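Local coordinates for ketol-acid reductoisomerase (NAD(+)) (uncultured archaeon GZfos26G2, PDB 4XDY), which catalyses the magnesium-dependent alkyl migration and NADH-driven reduction of (S)-2-acetolactate to (R)-2,3-dihydroxyisovalerate in the biosynthesis of branched-chain amino acids, at residues S38-V43 with T173-W178; N96-Q101 with K106-S111; E216-A221 with E226-E231; K237-L242 with K249-V254. All coordinates share one frame; numbering follows the deposited sequence. Where two conformers were deposited one is given.

Contact 1: residues S38-V43 with T173-W178; sequences SGINVV and TKAMHW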
# COMPACT_ATOMS: atom_id res chain seq x y z
N SER A 38 -10.56 3.42 -26.20
CA SER A 38 -10.82 4.81 -26.45
C SER A 38 -10.97 5.09 -27.94
O SER A 38 -11.12 6.23 -28.30
CB SER A 38 -9.67 5.65 -25.86
OG SER A 38 -9.84 5.63 -24.46
N GLY A 39 -10.93 4.07 -28.79
CA GLY A 39 -11.21 4.26 -30.19
C GLY A 39 -10.00 4.55 -30.99
O GLY A 39 -10.13 4.90 -32.14
N ILE A 40 -8.79 4.34 -30.46
CA ILE A 40 -7.57 4.60 -31.26
C ILE A 40 -7.18 3.35 -32.00
O ILE A 40 -7.34 2.26 -31.49
CB ILE A 40 -6.38 5.13 -30.36
CG1 ILE A 40 -6.84 6.30 -29.45
CG2 ILE A 40 -5.11 5.39 -31.18
CD1 ILE A 40 -7.72 7.39 -30.09
N ASN A 41 -6.66 3.53 -33.20
CA ASN A 41 -6.22 2.43 -34.02
C ASN A 41 -4.85 1.93 -33.52
O ASN A 41 -3.86 2.66 -33.57
CB ASN A 41 -6.10 2.83 -35.52
CG ASN A 41 -5.90 1.62 -36.46
OD1 ASN A 41 -5.06 1.63 -37.38
ND2 ASN A 41 -6.71 0.59 -36.25
N VAL A 42 -4.78 0.67 -33.06
CA VAL A 42 -3.51 0.10 -32.55
C VAL A 42 -3.10 -1.14 -33.28
O VAL A 42 -3.95 -2.02 -33.54
CB VAL A 42 -3.65 -0.28 -31.05
CG1 VAL A 42 -2.35 -0.92 -30.52
CG2 VAL A 42 -4.05 0.93 -30.23
N VAL A 43 -1.81 -1.28 -33.56
CA VAL A 43 -1.28 -2.57 -33.99
C VAL A 43 -0.19 -3.00 -33.03
O VAL A 43 0.44 -2.10 -32.42
CB VAL A 43 -0.81 -2.58 -35.45
CG1 VAL A 43 -2.00 -2.15 -36.32
CG2 VAL A 43 0.39 -1.71 -35.69
N THR A 173 -2.01 10.44 -23.65
CA THR A 173 -2.30 10.33 -22.21
C THR A 173 -3.74 10.60 -21.89
O THR A 173 -4.35 10.03 -20.99
CB THR A 173 -1.42 11.23 -21.32
OG1 THR A 173 -1.79 12.62 -21.48
CG2 THR A 173 0.10 10.98 -21.55
N LYS A 174 -4.35 11.45 -22.72
CA LYS A 174 -5.78 11.69 -22.53
C LYS A 174 -6.62 10.48 -22.96
O LYS A 174 -7.57 10.09 -22.27
CB LYS A 174 -6.23 12.95 -23.31
CG LYS A 174 -7.73 13.19 -23.04
CD LYS A 174 -8.33 14.44 -23.62
CE LYS A 174 -9.80 14.52 -23.13
NZ LYS A 174 -10.15 15.91 -23.38
N ALA A 175 -6.30 9.94 -24.13
CA ALA A 175 -6.96 8.72 -24.65
C ALA A 175 -6.80 7.51 -23.64
O ALA A 175 -7.69 6.66 -23.49
CB ALA A 175 -6.41 8.35 -25.98
N MET A 176 -5.66 7.48 -22.95
CA MET A 176 -5.45 6.45 -21.87
C MET A 176 -5.99 6.84 -20.53
O MET A 176 -5.94 6.05 -19.57
CB MET A 176 -3.96 6.04 -21.79
CG MET A 176 -3.51 5.33 -23.03
SD MET A 176 -1.84 4.67 -23.08
CE MET A 176 -0.88 6.19 -23.13
N HIS A 177 -6.61 8.03 -20.45
CA HIS A 177 -7.30 8.53 -19.25
C HIS A 177 -6.37 8.88 -18.07
O HIS A 177 -6.83 9.04 -16.91
CB HIS A 177 -8.40 7.58 -18.80
CG HIS A 177 -9.52 7.39 -19.80
ND1 HIS A 177 -10.67 6.70 -19.49
CD2 HIS A 177 -9.67 7.79 -21.09
CE1 HIS A 177 -11.48 6.68 -20.55
NE2 HIS A 177 -10.88 7.29 -21.54
N TRP A 178 -5.09 9.02 -18.34
CA TRP A 178 -4.12 9.37 -17.29
C TRP A 178 -4.37 10.81 -16.84
O TRP A 178 -4.09 11.18 -15.74
CB TRP A 178 -2.69 9.27 -17.79
CG TRP A 178 -2.20 7.90 -18.23
CD1 TRP A 178 -2.90 6.72 -18.23
CD2 TRP A 178 -0.96 7.62 -18.85
NE1 TRP A 178 -2.17 5.71 -18.82
CE2 TRP A 178 -0.96 6.22 -19.19
CE3 TRP A 178 0.15 8.38 -19.18
CZ2 TRP A 178 0.11 5.62 -19.86
CZ3 TRP A 178 1.20 7.77 -19.82
CH2 TRP A 178 1.16 6.40 -20.14
O HOH W 1 -11.64 8.41 -23.94
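Ser38 and Ala175 carry the polar part of this contact: Ser38 OG donates a hydrogen bond of 2.6 Å to Ala175 O, lying in the carbonyl plane at a C=O...OG angle of 146°. The serine hydroxyl sits anti to its own carbonyl carbon (chi1 -74°), a setting that carries it across to the other segment. A short hydroxyl suits the place, because carbonyls in the last turn of a helix generally run short of N-H partners within the helix. The same OG is also hydrogen-bonded to Tyr145 OH. Nearby, a water lies in the ring plane at the edge of His177, 2.8 Å from NE2, and makes a weak link back to Ser38 OG; the imidazole also stacks on the ring of Tyr145.

Apolar contact is slight. Ile40 CG1 touches Ala175 CB at 4.1 Å, while Ser38 CB lies 4.2 Å from that methyl. Alanine is small enough to let the backbones approach to 5.8 Å between the CA atoms of Ser38 and Ala175. The branched Ile40 also packs on Ile19 of the neighbouring strand.

Both helices finish alike. Gly39 and His177 each take positive phi and close a Schellman motif; for the latter, Trp178 N bonds to Thr173 O and His177 N to Lys174 O. At the backbone angles of Gly39 a side chain would collide with the carbonyl oxygen of Ser38, so glycine fits here. Two C-capped helix ends, of 26-37 and 165-175, thus meet beside the start of strand 41-50, within the Rossmann domain and away from its annotated sites.

Contact 2: residues N96-Q101 with K106-S111; sequences NQIKPQ and KALCFS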
# COMPACT_ATOMS: atom_id res chain seq x y z
N ASN A 96 18.01 -3.14 -35.01
CA ASN A 96 17.74 -4.18 -36.04
C ASN A 96 16.38 -4.18 -36.70
O ASN A 96 16.23 -4.52 -37.88
CB ASN A 96 17.95 -5.56 -35.46
CG ASN A 96 19.36 -5.74 -34.95
OD1 ASN A 96 20.29 -5.16 -35.46
ND2 ASN A 96 19.51 -6.50 -33.89
N GLN A 97 15.35 -3.92 -35.95
CA GLN A 97 13.99 -4.18 -36.37
C GLN A 97 13.14 -2.91 -36.57
O GLN A 97 12.12 -2.97 -37.27
CB GLN A 97 13.26 -5.13 -35.47
CG GLN A 97 13.97 -6.45 -35.31
CD GLN A 97 13.25 -7.37 -34.36
OE1 GLN A 97 13.86 -7.86 -33.36
NE2 GLN A 97 12.00 -7.60 -34.59
N ILE A 98 13.57 -1.80 -35.97
CA ILE A 98 12.71 -0.60 -35.92
C ILE A 98 13.33 0.51 -36.75
O ILE A 98 12.65 1.07 -37.63
CB ILE A 98 12.45 -0.09 -34.48
CG1 ILE A 98 11.58 -1.08 -33.71
CG2 ILE A 98 11.80 1.28 -34.58
CD1 ILE A 98 11.33 -0.80 -32.24
N LYS A 99 14.59 0.82 -36.49
CA LYS A 99 15.28 1.92 -37.10
C LYS A 99 15.15 1.90 -38.63
O LYS A 99 14.84 2.93 -39.22
CB LYS A 99 16.74 1.98 -36.70
CG LYS A 99 17.48 3.19 -37.27
CD LYS A 99 18.97 3.13 -37.00
CE LYS A 99 19.71 3.86 -38.07
NZ LYS A 99 21.05 4.20 -37.57
N PRO A 100 15.32 0.74 -39.29
CA PRO A 100 15.18 0.81 -40.80
C PRO A 100 13.83 1.11 -41.33
O PRO A 100 13.70 1.46 -42.51
CB PRO A 100 15.60 -0.60 -41.24
CG PRO A 100 16.55 -1.07 -40.14
CD PRO A 100 15.79 -0.60 -38.87
N GLN A 101 12.79 0.99 -40.51
CA GLN A 101 11.43 1.31 -40.90
C GLN A 101 11.03 2.74 -40.52
O GLN A 101 9.89 3.16 -40.76
CB GLN A 101 10.44 0.31 -40.30
CG GLN A 101 10.92 -1.15 -40.39
CD GLN A 101 11.39 -1.49 -41.78
OE1 GLN A 101 12.60 -1.64 -42.07
NE2 GLN A 101 10.42 -1.50 -42.69
N LYS A 106 7.36 10.24 -38.57
CA LYS A 106 6.86 9.33 -37.52
C LYS A 106 7.28 9.89 -36.14
O LYS A 106 8.24 10.72 -36.03
CB LYS A 106 7.46 7.93 -37.70
CG LYS A 106 6.70 6.98 -38.70
CD LYS A 106 7.45 5.66 -38.85
CE LYS A 106 7.12 4.88 -40.12
NZ LYS A 106 5.71 4.46 -40.17
N ALA A 107 6.61 9.38 -35.10
CA ALA A 107 7.01 9.68 -33.71
C ALA A 107 7.48 8.35 -33.07
O ALA A 107 6.83 7.31 -33.22
CB ALA A 107 5.84 10.24 -32.95
N LEU A 108 8.65 8.41 -32.48
CA LEU A 108 9.19 7.32 -31.60
C LEU A 108 8.85 7.67 -30.17
O LEU A 108 9.26 8.73 -29.66
CB LEU A 108 10.68 7.29 -31.82
CG LEU A 108 11.45 6.05 -31.25
CD1 LEU A 108 11.06 4.74 -31.93
CD2 LEU A 108 12.96 6.28 -31.30
N CYS A 109 8.16 6.76 -29.50
CA CYS A 109 7.63 7.02 -28.17
C CYS A 109 8.13 5.91 -27.21
O CYS A 109 8.45 4.79 -27.65
CB CYS A 109 6.14 7.06 -28.23
SG CYS A 109 5.22 7.60 -26.81
N PHE A 110 8.21 6.28 -25.95
CA PHE A 110 8.74 5.41 -24.85
C PHE A 110 7.81 5.64 -23.66
O PHE A 110 7.11 6.69 -23.58
CB PHE A 110 10.11 5.78 -24.44
CG PHE A 110 11.15 5.57 -25.51
CD1 PHE A 110 11.36 6.56 -26.48
CD2 PHE A 110 11.85 4.41 -25.58
CE1 PHE A 110 12.33 6.38 -27.46
CE2 PHE A 110 12.81 4.21 -26.55
CZ PHE A 110 13.07 5.19 -27.48
N SER A 111 7.87 4.74 -22.68
CA SER A 111 7.23 5.01 -21.40
C SER A 111 8.21 5.09 -20.25
O SER A 111 7.77 5.16 -19.11
CB SER A 111 6.11 4.06 -21.08
OG SER A 111 4.96 4.30 -21.89
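The backbones stand 9.7 Å apart between Ile98 CA and Leu108 CA, where the end of helix 90-98 lies over strand 107-110. The helix widens into a pi-type turn at 96-98 and then tightens into a 3-10 segment at 99-101, closed by a hydrogen bond of 2.9 Å from Gln101 N to Ile98 O. After five further residues the chain enters the strand. This is the second half of a beta-alpha-beta unit in the Rossmann fold, with strands 80-83 and 107-110 paired in parallel and helix 90-98 connecting them. Branched aliphatic side chains suit such a helix-to-sheet interface: Ile98 CG2 and Leu108 CD1 meet at 4.4 Å, a loose touch, and both residues also rest on Ile83 of the first strand. Tyr94 packs against Leu108, and Ile71 against Ile98. Lys106 makes use of its length differently. Its CE passes 3.3 Å from Gln101 O, and a bend at the last torsion (chi4 -64°) turns the ammonium toward the end of helix 71-77, where NZ is hydrogen-bonded to Gly78 O and Glu76 O. Beyond the far end of the strand, Ser111 belongs to the dinucleotide pocket, its OG held by Val132 O and Gln31 OE1.

Contact 3: residues E216-A221 with E226-E231; sequences EVLVEA and EMAYFE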
# COMPACT_ATOMS: atom_id res chain seq x y z
N GLU A 216 11.21 -10.36 9.47
CA GLU A 216 12.33 -11.10 10.05
C GLU A 216 12.54 -10.82 11.56
O GLU A 216 12.82 -11.68 12.36
CB GLU A 216 13.62 -10.85 9.28
CG GLU A 216 13.62 -11.46 7.88
CD GLU A 216 14.95 -11.23 7.12
OE1 GLU A 216 15.84 -10.60 7.70
OE2 GLU A 216 15.01 -11.60 5.94
N VAL A 217 12.47 -9.56 11.93
CA VAL A 217 12.55 -9.20 13.31
C VAL A 217 11.54 -9.92 14.19
O VAL A 217 11.92 -10.49 15.28
CB VAL A 217 12.59 -7.67 13.50
CG1 VAL A 217 12.40 -7.32 15.00
CG2 VAL A 217 13.86 -7.06 12.90
N LEU A 218 10.28 -9.92 13.78
CA LEU A 218 9.27 -10.66 14.51
C LEU A 218 9.57 -12.17 14.59
O LEU A 218 9.50 -12.75 15.68
CB LEU A 218 7.91 -10.38 13.92
CG LEU A 218 7.38 -8.94 14.27
CD1 LEU A 218 6.06 -8.78 13.51
CD2 LEU A 218 7.11 -8.80 15.74
N VAL A 219 9.84 -12.78 13.44
CA VAL A 219 10.06 -14.23 13.39
C VAL A 219 11.29 -14.59 14.23
O VAL A 219 11.25 -15.55 15.01
CB VAL A 219 10.17 -14.75 11.96
CG1 VAL A 219 10.63 -16.21 11.95
CG2 VAL A 219 8.81 -14.59 11.32
N GLU A 220 12.34 -13.77 14.16
CA GLU A 220 13.58 -14.04 14.90
C GLU A 220 13.39 -13.88 16.41
O GLU A 220 14.19 -14.41 17.19
CB GLU A 220 14.72 -13.13 14.43
CG GLU A 220 15.22 -13.52 13.02
CD GLU A 220 16.22 -12.52 12.45
OE1 GLU A 220 16.75 -11.61 13.11
OE2 GLU A 220 16.40 -12.62 11.24
N ALA A 221 12.38 -13.11 16.82
CA ALA A 221 12.01 -12.95 18.21
C ALA A 221 10.97 -13.97 18.70
O ALA A 221 10.56 -13.93 19.85
CB ALA A 221 11.44 -11.57 18.45
N GLU A 226 3.03 -16.56 10.40
CA GLU A 226 1.72 -16.13 9.94
C GLU A 226 1.31 -14.75 10.54
O GLU A 226 0.70 -13.89 9.88
CB GLU A 226 0.68 -17.16 10.30
CG GLU A 226 0.91 -18.51 9.61
CD GLU A 226 1.94 -19.37 10.27
OE1 GLU A 226 2.46 -19.14 11.39
OE2 GLU A 226 2.22 -20.36 9.57
N MET A 227 1.67 -14.60 11.81
CA MET A 227 1.43 -13.33 12.54
C MET A 227 2.23 -12.17 11.95
O MET A 227 1.68 -11.12 11.66
CB MET A 227 1.68 -13.59 14.00
CG MET A 227 1.29 -12.44 14.92
SD MET A 227 1.72 -12.80 16.63
CE MET A 227 0.58 -14.15 16.95
N ALA A 228 3.52 -12.40 11.69
CA ALA A 228 4.39 -11.46 11.04
C ALA A 228 3.92 -11.11 9.69
O ALA A 228 3.94 -9.95 9.29
CB ALA A 228 5.81 -11.97 11.02
N TYR A 229 3.39 -12.07 8.93
CA TYR A 229 2.75 -11.74 7.65
C TYR A 229 1.54 -10.83 7.67
O TYR A 229 1.47 -9.89 6.91
CB TYR A 229 2.42 -13.06 6.82
CG TYR A 229 1.82 -12.70 5.48
CD1 TYR A 229 0.47 -12.65 5.27
CD2 TYR A 229 2.62 -12.57 4.39
CE1 TYR A 229 -0.07 -12.24 4.06
CE2 TYR A 229 2.12 -12.21 3.18
CZ TYR A 229 0.81 -12.05 3.00
OH TYR A 229 0.37 -11.68 1.76
N PHE A 230 0.58 -11.10 8.56
CA PHE A 230 -0.60 -10.32 8.62
C PHE A 230 -0.23 -8.89 9.08
O PHE A 230 -0.76 -7.90 8.60
CB PHE A 230 -1.55 -10.89 9.61
CG PHE A 230 -2.31 -12.16 9.12
CD1 PHE A 230 -2.73 -12.26 7.78
CD2 PHE A 230 -2.60 -13.16 9.96
CE1 PHE A 230 -3.47 -13.38 7.33
CE2 PHE A 230 -3.29 -14.30 9.54
CZ PHE A 230 -3.72 -14.37 8.23
N GLU A 231 0.67 -8.80 10.04
CA GLU A 231 1.08 -7.49 10.59
C GLU A 231 1.88 -6.68 9.58
O GLU A 231 1.68 -5.48 9.50
CB GLU A 231 1.92 -7.66 11.84
CG GLU A 231 2.33 -6.39 12.52
CD GLU A 231 1.20 -5.65 13.18
OE1 GLU A 231 0.25 -6.26 13.69
OE2 GLU A 231 1.20 -4.40 13.17
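Leu218 and Ala228 face each other directly, both CB atoms directed at the opposite helix and 3.9 Å apart. Leu218 carries its CG anti to its own carbonyl carbon (chi1 -73°), and this brings CD1 alongside the alanine, 4.0 Å from Ala228 CA. The leucine thus meets the alanine twice, through CB on the methyl and through CD1 on CA. Val219 comes in from beside it: its CG2 branch lies 4.0 Å from Ala228 CB, giving the methyl a second apolar neighbour. A single carbon at position 228 suits this spot, since the helices approach to 6.0 Å between the CA atoms of Leu218 and Ala228.

Helices 205-220 and 225-254, joined by a very short turn, form a helical hairpin in the C-terminal knotted domain. Other sides of the pair serve other ends. Glu216 and Glu220 form salt bridges with lysines of the second subunit, Lys276 and Lys280, and Glu231, predicted to bind the second magnesium ion, turns its carboxylate away from helix 205-220.

No hydrogen bond or ion pair crosses between the two segments. Their cohesion here comes from close apolar contact round one alanine, while the charges of Glu216 and Glu220 are spent on the dimer interface.

Contact 4: residues K237-L242 with K249-V254; sequences KLIVDL and KRMAEV. With NAI (1,4-dihydronicotinamide adenine dinucleotide), chain L; HIO (N-hydroxy-N-isopropyloxamic acid), chain I.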
# COMPACT_ATOMS: atom_id res chain seq x y z
N LYS A 237 -1.40 -2.94 2.87
CA LYS A 237 -2.33 -2.46 1.85
C LYS A 237 -3.47 -1.67 2.42
O LYS A 237 -3.96 -0.66 1.84
CB LYS A 237 -2.84 -3.69 1.06
CG LYS A 237 -3.86 -3.38 -0.06
CD LYS A 237 -5.31 -3.55 0.35
CE LYS A 237 -6.21 -3.64 -0.87
NZ LYS A 237 -6.28 -2.37 -1.65
N LEU A 238 -3.92 -2.06 3.58
CA LEU A 238 -5.09 -1.40 4.18
C LEU A 238 -4.75 0.03 4.68
O LEU A 238 -5.56 0.99 4.52
CB LEU A 238 -5.65 -2.22 5.35
CG LEU A 238 -5.92 -3.70 4.96
CD1 LEU A 238 -6.52 -4.41 6.16
CD2 LEU A 238 -6.81 -3.83 3.79
N ILE A 239 -3.52 0.14 5.18
CA ILE A 239 -2.96 1.41 5.65
C ILE A 239 -2.63 2.35 4.49
O ILE A 239 -2.96 3.54 4.48
CB ILE A 239 -1.71 1.15 6.52
CG1 ILE A 239 -2.10 0.37 7.73
CG2 ILE A 239 -1.02 2.47 6.94
CD1 ILE A 239 -3.12 1.05 8.63
N VAL A 240 -1.95 1.82 3.49
CA VAL A 240 -1.60 2.63 2.33
C VAL A 240 -2.82 3.12 1.61
O VAL A 240 -2.84 4.29 1.09
CB VAL A 240 -0.61 1.87 1.40
CG1 VAL A 240 -0.40 2.63 0.13
CG2 VAL A 240 0.72 1.62 2.07
N ASP A 241 -3.90 2.32 1.59
CA ASP A 241 -5.17 2.78 1.00
C ASP A 241 -5.67 4.07 1.66
O ASP A 241 -6.17 4.94 0.97
CB ASP A 241 -6.27 1.71 1.08
CG ASP A 241 -6.11 0.61 0.01
OD1 ASP A 241 -5.24 0.74 -0.90
OD2 ASP A 241 -6.86 -0.40 0.08
N LEU A 242 -5.52 4.18 2.97
CA LEU A 242 -5.92 5.43 3.68
C LEU A 242 -5.10 6.64 3.26
O LEU A 242 -5.68 7.74 2.97
CB LEU A 242 -5.84 5.20 5.16
CG LEU A 242 -7.02 4.30 5.60
CD1 LEU A 242 -6.71 3.80 6.96
CD2 LEU A 242 -8.33 5.06 5.61
N LYS A 249 -2.79 12.60 6.88
CA LYS A 249 -3.85 13.08 7.73
C LYS A 249 -5.01 12.09 7.95
O LYS A 249 -5.45 11.84 9.08
CB LYS A 249 -4.48 14.34 7.07
CG LYS A 249 -5.59 14.88 7.93
CD LYS A 249 -6.07 16.24 7.41
CE LYS A 249 -7.48 16.49 7.95
NZ LYS A 249 -7.77 17.94 8.03
N ARG A 250 -5.52 11.53 6.87
CA ARG A 250 -6.60 10.54 6.95
C ARG A 250 -6.18 9.29 7.70
O ARG A 250 -6.87 8.77 8.55
CB ARG A 250 -7.02 10.13 5.54
CG ARG A 250 -8.13 9.08 5.40
CD ARG A 250 -9.34 9.50 6.18
NE ARG A 250 -10.44 8.57 6.18
CZ ARG A 250 -11.36 8.50 7.15
NH1 ARG A 250 -11.37 9.30 8.24
NH2 ARG A 250 -12.29 7.61 7.02
N MET A 251 -5.02 8.79 7.34
CA MET A 251 -4.53 7.60 8.00
C MET A 251 -4.36 7.78 9.49
O MET A 251 -4.79 6.95 10.29
CB MET A 251 -3.26 7.14 7.27
CG MET A 251 -2.73 5.77 7.74
SD MET A 251 -1.54 5.86 9.08
CE MET A 251 -0.06 6.24 8.15
N ALA A 252 -3.72 8.90 9.90
CA ALA A 252 -3.51 9.19 11.28
C ALA A 252 -4.84 9.33 12.06
O ALA A 252 -4.87 9.09 13.27
CB ALA A 252 -2.70 10.48 11.43
N GLU A 253 -5.88 9.76 11.41
CA GLU A 253 -7.22 9.91 12.03
C GLU A 253 -7.84 8.55 12.33
O GLU A 253 -8.51 8.36 13.34
CB GLU A 253 -8.22 10.58 11.01
CG GLU A 253 -8.16 12.06 10.96
CD GLU A 253 -9.03 12.64 9.84
OE1 GLU A 253 -9.79 11.93 9.11
OE2 GLU A 253 -8.85 13.85 9.62
N VAL A 254 -7.58 7.59 11.47
CA VAL A 254 -8.24 6.25 11.54
C VAL A 254 -7.48 5.29 12.49
O VAL A 254 -8.10 4.62 13.32
CB VAL A 254 -8.44 5.64 10.14
CG1 VAL A 254 -8.91 4.21 10.25
CG2 VAL A 254 -9.36 6.54 9.28
PA NAI L . -11.15 5.84 18.94
O1A NAI L . -9.92 6.77 19.17
O2A NAI L . -11.87 5.95 17.65
O5B NAI L . -12.17 6.11 20.14
C5B NAI L . -13.48 5.51 20.18
C4B NAI L . -14.48 6.53 20.69
O4B NAI L . -14.11 6.77 22.07
C3B NAI L . -14.40 7.93 20.05
O3B NAI L . -15.09 8.01 18.82
C2B NAI L . -15.12 8.76 21.15
O2B NAI L . -16.54 8.84 20.99
C1B NAI L . -14.71 8.01 22.41
N9A NAI L . -13.72 8.78 23.22
C8A NAI L . -12.60 9.40 22.79
N7A NAI L . -11.93 9.98 23.83
C5A NAI L . -12.69 9.75 24.94
C6A NAI L . -12.60 10.12 26.34
N6A NAI L . -11.56 10.88 26.75
N1A NAI L . -13.54 9.68 27.21
C2A NAI L . -14.59 8.98 26.76
N3A NAI L . -14.75 8.58 25.47
C4A NAI L . -13.84 8.96 24.55
O3 NAI L . -10.62 4.37 19.34
PN NAI L . -10.03 3.29 18.24
O1N NAI L . -11.21 2.75 17.46
O2N NAI L . -8.92 3.90 17.44
O5D NAI L . -9.41 2.25 19.23
C5D NAI L . -10.17 1.32 20.05
C4D NAI L . -9.40 0.09 20.42
O4D NAI L . -9.14 -0.64 19.17
C3D NAI L . -8.08 0.35 21.02
O3D NAI L . -7.79 -0.67 22.02
C2D NAI L . -7.08 0.21 19.86
O2D NAI L . -5.73 -0.10 20.16
C1D NAI L . -7.73 -0.98 19.11
N1N NAI L . -7.43 -1.01 17.67
C2N NAI L . -7.68 -0.00 16.85
C3N NAI L . -7.43 -0.02 15.48
C7N NAI L . -7.81 1.07 14.66
O7N NAI L . -7.93 2.30 15.01
N7N NAI L . -8.32 0.74 13.50
C4N NAI L . -6.98 -1.31 14.90
C5N NAI L . -7.02 -2.43 15.77
C6N NAI L . -7.20 -2.29 17.12
C1 HIO I . -3.69 0.69 15.69
O11 HIO I . -3.34 0.70 16.85
O12 HIO I . -4.42 1.48 15.12
C2 HIO I . -3.31 -0.59 14.96
O2 HIO I . -3.07 -1.60 15.67
N3 HIO I . -3.28 -0.74 13.67
O3 HIO I . -3.30 -2.18 13.24
C4 HIO I . -3.27 0.33 12.69
C41 HIO I . -2.07 0.28 11.73
C42 HIO I . -4.61 0.19 11.97
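Lys237 NZ, at the start of the segment that packs through Ile239 and Leu242 on Met251, is gripped by two aspartates: Asp241 OD2 of its own helix at 2.7 Å, through the syn lone pair of that oxygen, and Asp241 OD1 of the second subunit. A tryptophan of that subunit, Trp244, adds a cation-pi contact. Both segments belong to helix 225-254 of the C-terminal knotted domain, yet the axes of the two short segments make 126° between their N-to-C directions, so the helix is sharply bent between them and packs on itself within the bend.

Mostly apolar side chains meet inside the bend. Leu242 CB lies 3.9 Å from Met251 CB. Leu242 splits its branches: CD1 lies 4.0 Å from Val254 CG1, while CD2 meets the aliphatic Arg250 CG at 4.0 Å. Arginine suits this margin because its hydrocarbon part packs on Leu242 while the guanidinium reaches on to Glu253. Val254 CG2 covers one guanidinium face, 3.5 Å above its centre, and Glu253 OE1 pairs with NH1 at the edge, only 8° out of plane. Met251, bent at chi2 and chi3, curls over Ile239, Met251 CG lying 3.8 Å from Ile239 CG2. The isoleucine's other branch serves the inhibitor: Ile239 CD1 touches C41 of its isopropyl group at 3.4 Å.

Contacts 1 and 2 belong to the Rossmann domain and reach the same sheet, with contact 2 nested inside the long loop that contact 1 closes; their centres are about 19 Å apart. Contacts 3 and 4 follow in the knotted domain, share helix 225-254 and have centres about 22 Å apart. Contact 4 borders the active site directly, through Ile239 at the inhibitor and Val254 at the dinucleotide, whereas Leu218 of contact 3 has its side chain about 10 Å from a magnesium ion. Contacts 2 and 3 are about 48 Å apart between centres. The dinucleotide beside contact 4 is bound by Rossmann residues of the second subunit, including Glu46, so the dimer unites the two domains at each active site.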